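Local coordinates for protein hydrazine synthase subunit beta (Candidatus Kuenenia stuttgartiensis, PDB 5C2V) that forms part of the hydrazine synthase complex, which condenses nitric oxide with ammonium to hydrazine, and may modulate passage of the hydroxylamine intermediate between the two active sites, at residues Ile159-Phe172 with Asn183-Tyr197. Sequence-based numbering, arbitrary orientation.
Sequences ILDTVGSINRSVDF and NRVIHESSNLRDVVY. With BET (trimethyl glycine), chain R.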
loop_
_atom_site.group_PDB
_atom_site.type_symbol
_atom_site.label_atom_id
_atom_site.label_comp_id
_atom_site.label_asym_id
_atom_site.label_seq_id
_atom_site.Cartn_x
_atom_site.Cartn_y
_atom_site.Cartn_z
ATOM N N ILE B 159 -12.811 -3.842 -49.072
ATOM C CA ILE B 159 -12.995 -2.735 -48.147
ATOM C C ILE B 159 -13.794 -1.633 -48.823
ATOM O O ILE B 159 -13.417 -1.132 -49.884
ATOM C CB ILE B 159 -11.658 -2.160 -47.644
ATOM C CG1 ILE B 159 -10.664 -2.013 -48.797
ATOM C CG2 ILE B 159 -11.080 -3.042 -46.551
ATOM C CD1 ILE B 159 -9.405 -1.275 -48.422
ATOM N N LEU B 160 -14.903 -1.255 -48.200
ATOM C CA LEU B 160 -15.702 -0.164 -48.718
ATOM C C LEU B 160 -15.380 1.085 -47.926
ATOM O O LEU B 160 -15.726 1.195 -46.751
ATOM C CB LEU B 160 -17.196 -0.479 -48.632
ATOM C CG LEU B 160 -17.648 -1.858 -49.108
ATOM C CD1 LEU B 160 -19.153 -1.997 -48.947
ATOM C CD2 LEU B 160 -17.234 -2.093 -50.552
ATOM N N ASP B 161 -14.723 2.033 -48.581
ATOM C CA ASP B 161 -14.430 3.299 -47.943
ATOM C C ASP B 161 -15.483 4.253 -48.469
ATOM O O ASP B 161 -15.452 4.662 -49.630
ATOM C CB ASP B 161 -13.009 3.765 -48.269
ATOM C CG ASP B 161 -12.588 4.973 -47.460
ATOM O OD1 ASP B 161 -13.148 5.183 -46.364
ATOM O OD2 ASP B 161 -11.686 5.707 -47.914
ATOM N N THR B 162 -16.417 4.607 -47.597
ATOM C CA THR B 162 -17.637 5.266 -48.023
ATOM C C THR B 162 -17.690 6.681 -47.486
ATOM O O THR B 162 -17.747 6.894 -46.275
ATOM C CB THR B 162 -18.882 4.488 -47.562
ATOM O OG1 THR B 162 -18.922 3.218 -48.225
ATOM C CG2 THR B 162 -20.149 5.260 -47.895
ATOM N N VAL B 163 -17.660 7.646 -48.397
ATOM C CA VAL B 163 -17.666 9.049 -48.018
ATOM C C VAL B 163 -18.932 9.388 -47.239
ATOM O O VAL B 163 -20.006 8.848 -47.508
ATOM C CB VAL B 163 -17.541 9.963 -49.251
ATOM C CG1 VAL B 163 -16.219 9.709 -49.957
ATOM C CG2 VAL B 163 -18.702 9.738 -50.208
ATOM N N GLY B 164 -18.788 10.262 -46.250
ATOM C CA GLY B 164 -19.906 10.676 -45.423
ATOM C C GLY B 164 -20.419 9.583 -44.507
ATOM O O GLY B 164 -21.565 9.628 -44.062
ATOM N N SER B 165 -19.570 8.601 -44.219
ATOM C CA SER B 165 -19.971 7.490 -43.363
ATOM C C SER B 165 -19.029 7.286 -42.181
ATOM O O SER B 165 -17.809 7.216 -42.343
ATOM C CB SER B 165 -20.056 6.197 -44.175
ATOM O OG SER B 165 -20.422 5.108 -43.347
ATOM N N ILE B 166 -19.612 7.204 -40.989
ATOM C CA ILE B 166 -18.867 6.857 -39.786
ATOM C C ILE B 166 -18.641 5.354 -39.719
ATOM O O ILE B 166 -17.561 4.892 -39.350
ATOM C CB ILE B 166 -19.601 7.316 -38.520
ATOM C CG1 ILE B 166 -19.655 8.839 -38.479
ATOM C CG2 ILE B 166 -18.911 6.787 -37.273
ATOM C CD1 ILE B 166 -20.447 9.364 -37.330
ATOM N N ASN B 167 -19.657 4.592 -40.105
ATOM C CA ASN B 167 -19.527 3.148 -40.097
ATOM C C ASN B 167 -19.227 2.669 -41.506
ATOM O O ASN B 167 -20.083 2.701 -42.389
ATOM C CB ASN B 167 -20.800 2.489 -39.560
ATOM C CG ASN B 167 -21.393 3.239 -38.384
ATOM O OD1 ASN B 167 -21.045 2.987 -37.230
ATOM N ND2 ASN B 167 -22.300 4.164 -38.673
ATOM N N ARG B 168 -17.992 2.222 -41.698
ATOM C CA ARG B 168 -17.524 1.788 -43.002
ATOM C C ARG B 168 -17.248 0.296 -42.926
ATOM O O ARG B 168 -16.728 -0.197 -41.924
ATOM C CB ARG B 168 -16.279 2.574 -43.418
ATOM C CG ARG B 168 -16.535 4.071 -43.559
ATOM C CD ARG B 168 -15.298 4.822 -44.029
ATOM N NE ARG B 168 -15.412 6.261 -43.803
ATOM C CZ ARG B 168 -15.135 7.190 -44.713
ATOM N NH1 ARG B 168 -14.726 6.837 -45.924
ATOM N NH2 ARG B 168 -15.267 8.475 -44.413
ATOM N N SER B 169 -17.604 -0.425 -43.982
ATOM C CA SER B 169 -17.684 -1.874 -43.889
ATOM C C SER B 169 -16.782 -2.627 -44.856
ATOM O O SER B 169 -16.041 -2.038 -45.643
ATOM C CB SER B 169 -19.132 -2.315 -44.105
ATOM O OG SER B 169 -19.622 -1.848 -45.349
ATOM N N VAL B 170 -16.864 -3.949 -44.766
ATOM C CA VAL B 170 -16.139 -4.858 -45.638
ATOM C C VAL B 170 -17.112 -5.892 -46.192
ATOM O O VAL B 170 -17.879 -6.503 -45.440
ATOM C CB VAL B 170 -14.988 -5.570 -44.898
ATOM C CG1 VAL B 170 -14.316 -6.588 -45.806
ATOM C CG2 VAL B 170 -13.977 -4.557 -44.382
ATOM N N ASP B 171 -17.086 -6.071 -47.509
ATOM C CA ASP B 171 -17.957 -7.032 -48.172
ATOM C C ASP B 171 -17.253 -8.358 -48.422
ATOM O O ASP B 171 -16.081 -8.393 -48.807
ATOM C CB ASP B 171 -18.472 -6.468 -49.497
ATOM C CG ASP B 171 -19.729 -5.641 -49.328
ATOM O OD1 ASP B 171 -20.419 -5.809 -48.302
ATOM O OD2 ASP B 171 -20.032 -4.830 -50.227
ATOM N N PHE B 172 -17.984 -9.445 -48.200
ATOM C CA PHE B 172 -17.500 -10.785 -48.498
ATOM C C PHE B 172 -18.208 -11.329 -49.735
ATOM O O PHE B 172 -19.437 -11.385 -49.787
ATOM C CB PHE B 172 -17.711 -11.717 -47.302
ATOM C CG PHE B 172 -16.872 -11.368 -46.105
ATOM C CD1 PHE B 172 -17.308 -10.431 -45.182
ATOM C CD2 PHE B 172 -15.647 -11.983 -45.899
ATOM C CE1 PHE B 172 -16.536 -10.110 -44.081
ATOM C CE2 PHE B 172 -14.871 -11.667 -44.798
ATOM C CZ PHE B 172 -15.317 -10.729 -43.888
ATOM N N ASN B 183 -21.864 -8.712 -45.082
ATOM C CA ASN B 183 -21.244 -7.401 -44.927
ATOM C C ASN B 183 -20.940 -7.101 -43.462
ATOM O O ASN B 183 -21.846 -7.082 -42.628
ATOM C CB ASN B 183 -22.144 -6.310 -45.508
ATOM C CG ASN B 183 -21.632 -4.913 -45.211
ATOM O OD1 ASN B 183 -20.740 -4.407 -45.893
ATOM N ND2 ASN B 183 -22.197 -4.280 -44.190
ATOM N N ARG B 184 -19.670 -6.866 -43.149
ATOM C CA ARG B 184 -19.277 -6.621 -41.762
ATOM C C ARG B 184 -18.791 -5.192 -41.543
ATOM O O ARG B 184 -17.839 -4.741 -42.175
ATOM C CB ARG B 184 -18.199 -7.613 -41.330
ATOM C CG ARG B 184 -18.704 -9.038 -41.201
ATOM C CD ARG B 184 -17.625 -9.967 -40.678
ATOM N NE ARG B 184 -18.093 -11.346 -40.596
ATOM C CZ ARG B 184 -17.329 -12.373 -40.240
ATOM N NH1 ARG B 184 -16.053 -12.178 -39.932
ATOM N NH2 ARG B 184 -17.839 -13.596 -40.192
ATOM N N VAL B 185 -19.449 -4.494 -40.626
ATOM C CA VAL B 185 -19.173 -3.086 -40.379
ATOM C C VAL B 185 -18.071 -2.870 -39.345
ATOM O O VAL B 185 -18.108 -3.441 -38.255
ATOM C CB VAL B 185 -20.449 -2.356 -39.908
ATOM C CG1 VAL B 185 -20.115 -0.978 -39.365
ATOM C CG2 VAL B 185 -21.458 -2.264 -41.044
ATOM N N ILE B 186 -17.091 -2.040 -39.693
ATOM C CA ILE B 186 -16.117 -1.577 -38.716
ATOM C C ILE B 186 -16.634 -0.267 -38.147
ATOM O O ILE B 186 -16.696 0.742 -38.848
ATOM C CB ILE B 186 -14.720 -1.361 -39.332
ATOM C CG1 ILE B 186 -14.192 -2.655 -39.953
ATOM C CG2 ILE B 186 -13.750 -0.841 -38.281
ATOM C CD1 ILE B 186 -12.823 -2.511 -40.585
ATOM N N HIS B 187 -17.004 -0.283 -36.872
ATOM C CA HIS B 187 -17.655 0.871 -36.268
ATOM C C HIS B 187 -16.662 1.988 -35.979
ATOM O O HIS B 187 -15.534 1.733 -35.551
ATOM C CB HIS B 187 -18.389 0.463 -34.989
ATOM C CG HIS B 187 -19.711 -0.191 -35.239
ATOM N ND1 HIS B 187 -19.833 -1.406 -35.880
ATOM C CD2 HIS B 187 -20.974 0.205 -34.943
ATOM C CE1 HIS B 187 -21.111 -1.732 -35.963
ATOM N NE2 HIS B 187 -21.824 -0.771 -35.402
ATOM N N GLU B 188 -17.098 3.222 -36.225
ATOM C CA GLU B 188 -16.281 4.415 -36.019
ATOM C C GLU B 188 -14.969 4.357 -36.796
ATOM O O GLU B 188 -13.892 4.529 -36.227
ATOM C CB GLU B 188 -16.006 4.618 -34.527
ATOM C CG GLU B 188 -17.260 4.873 -33.708
ATOM C CD GLU B 188 -16.955 5.284 -32.282
ATOM O OE1 GLU B 188 -15.765 5.284 -31.904
ATOM O OE2 GLU B 188 -17.905 5.610 -31.539
ATOM N N SER B 189 -15.064 4.109 -38.097
ATOM C CA SER B 189 -13.881 4.043 -38.947
ATOM C C SER B 189 -13.962 5.019 -40.116
ATOM O O SER B 189 -15.049 5.409 -40.542
ATOM C CB SER B 189 -13.684 2.623 -39.479
ATOM O OG SER B 189 -14.730 2.261 -40.364
ATOM N N SER B 190 -12.801 5.408 -40.629
ATOM C CA SER B 190 -12.721 6.233 -41.827
ATOM C C SER B 190 -11.410 5.948 -42.549
ATOM O O SER B 190 -10.475 5.420 -41.948
ATOM C CB SER B 190 -12.831 7.720 -41.477
ATOM O OG SER B 190 -11.680 8.173 -40.785
ATOM N N ASN B 191 -11.350 6.297 -43.833
ATOM C CA ASN B 191 -10.124 6.150 -44.614
ATOM C C ASN B 191 -9.550 4.735 -44.647
ATOM O O ASN B 191 -8.397 4.535 -44.265
ATOM C CB ASN B 191 -9.044 7.106 -44.095
ATOM C CG ASN B 191 -9.501 8.548 -44.070
ATOM O OD1 ASN B 191 -10.266 8.984 -44.930
ATOM N ND2 ASN B 191 -9.030 9.302 -43.083
ATOM N N LEU B 192 -10.328 3.747 -45.086
ATOM C CA LEU B 192 -9.773 2.400 -45.128
ATOM C C LEU B 192 -8.879 2.323 -46.358
ATOM O O LEU B 192 -9.361 2.406 -47.489
ATOM C CB LEU B 192 -10.885 1.348 -45.231
ATOM C CG LEU B 192 -11.851 0.979 -44.099
ATOM C CD1 LEU B 192 -12.575 2.186 -43.520
ATOM C CD2 LEU B 192 -12.862 -0.032 -44.621
ATOM N N ARG B 193 -7.577 2.163 -46.138
ATOM C CA ARG B 193 -6.634 2.149 -47.252
ATOM C C ARG B 193 -6.177 0.791 -47.799
ATOM O O ARG B 193 -5.605 0.734 -48.889
ATOM C CB ARG B 193 -5.398 2.953 -46.846
ATOM C CG ARG B 193 -5.676 4.426 -46.595
ATOM C CD ARG B 193 -6.059 5.126 -47.889
ATOM N NE ARG B 193 -7.451 5.556 -47.870
ATOM C CZ ARG B 193 -7.840 6.811 -47.690
ATOM N NH1 ARG B 193 -6.940 7.774 -47.524
ATOM N NH2 ARG B 193 -9.131 7.098 -47.671
ATOM N N ASP B 194 -6.419 -0.293 -47.066
ATOM C CA ASP B 194 -5.952 -1.606 -47.519
ATOM C C ASP B 194 -6.663 -2.766 -46.821
ATOM O O ASP B 194 -7.249 -2.592 -45.753
ATOM C CB ASP B 194 -4.438 -1.726 -47.320
ATOM C CG ASP B 194 -3.783 -2.624 -48.355
ATOM O OD1 ASP B 194 -4.503 -3.406 -49.011
ATOM O OD2 ASP B 194 -2.547 -2.543 -48.516
ATOM N N VAL B 195 -6.600 -3.948 -47.425
ATOM C CA VAL B 195 -7.015 -5.177 -46.752
ATOM C C VAL B 195 -6.105 -6.347 -47.142
ATOM O O VAL B 195 -5.824 -6.551 -48.322
ATOM C CB VAL B 195 -8.486 -5.528 -47.069
ATOM C CG1 VAL B 195 -8.767 -5.394 -48.562
ATOM C CG2 VAL B 195 -8.834 -6.921 -46.559
ATOM N N VAL B 196 -5.638 -7.110 -46.155
ATOM C CA VAL B 196 -4.825 -8.291 -46.454
ATOM C C VAL B 196 -5.345 -9.547 -45.761
ATOM O O VAL B 196 -6.040 -9.468 -44.753
ATOM C CB VAL B 196 -3.346 -8.089 -46.055
ATOM C CG1 VAL B 196 -2.708 -6.994 -46.895
ATOM C CG2 VAL B 196 -3.226 -7.783 -44.572
ATOM N N TYR B 197 -4.996 -10.703 -46.319
ATOM C CA TYR B 197 -5.385 -11.995 -45.760
ATOM C C TYR B 197 -4.203 -12.680 -45.086
ATOM O O TYR B 197 -3.060 -12.536 -45.520
ATOM C CB TYR B 197 -5.948 -12.912 -46.850
ATOM C CG TYR B 197 -7.447 -13.118 -46.807
ATOM C CD1 TYR B 197 -8.025 -13.977 -45.880
ATOM C CD2 TYR B 197 -8.282 -12.476 -47.711
ATOM C CE1 TYR B 197 -9.393 -14.175 -45.846
ATOM C CE2 TYR B 197 -9.648 -12.669 -47.685
ATOM C CZ TYR B 197 -10.200 -13.518 -46.750
ATOM O OH TYR B 197 -11.562 -13.711 -46.722
HETATM N N BET R . -20.865 1.605 -30.532
HETATM C CA BET R . -19.780 2.156 -31.450
HETATM C C BET R . -18.374 1.401 -31.154
HETATM O O BET R . -17.504 2.142 -30.629
HETATM O OXT BET R . -18.343 0.193 -31.488
HETATM C C1 BET R . -21.949 2.643 -30.328
HETATM C C2 BET R . -20.300 1.244 -29.157
HETATM C C3 BET R . -21.540 0.405 -31.173
HETATM O O HOH W 1 -11.380 8.141 -47.347
#
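Successive blades of a beta-propeller are joined here: Arg168 to Asp171 pair antiparallel with Asn183 to Ile186 at the outer edge of one four-stranded blade, and the chain then crosses to Ser190–Tyr197, the first strand of the next. Val170 and Arg184 exchange both backbone bonds, each 2.9 Å from N to O. Past the last pair, Ser189 N reaches Ile166 O (2.9 Å) nearly along the C=O axis, closing the connection onto the loop before strand 168-174. Between the blades, Ile159, Leu192 and Val195 make an apolar layer, to which Arg168 adds its aliphatic part. Leu192 forks over the sheet, CD1 against Arg168 CB (3.7 Å) and CD2 against Ile159 CB (3.9 Å), while Ile159 CG2 lies on Val195 CB (3.6 Å). Towards the loops Asp161, Arg168 and Arg193 form a salt-bridge network. With CG anti to its backbone N (chi1 -171°), Asp161 sends its carboxylate to the start of the next blade, where OD1 takes a weak bond from Leu192 N; its bridge to Arg168 is modelled too short for its length to be trusted. OD2 meets the edge of the Arg193 guanidinium, the planes 58° apart, though the position of Arg193 NH2 is less certain. Arg193 also pairs with Glu69 of the gamma subunit. At the crossover, His187 and Glu188 line the trimethyl glycine pocket, completed by Arg243 and Arg302. Strand 155-160 continues the first blade inward to strand 144-149, and strand 203-211 flanks strand 190-197 in the second.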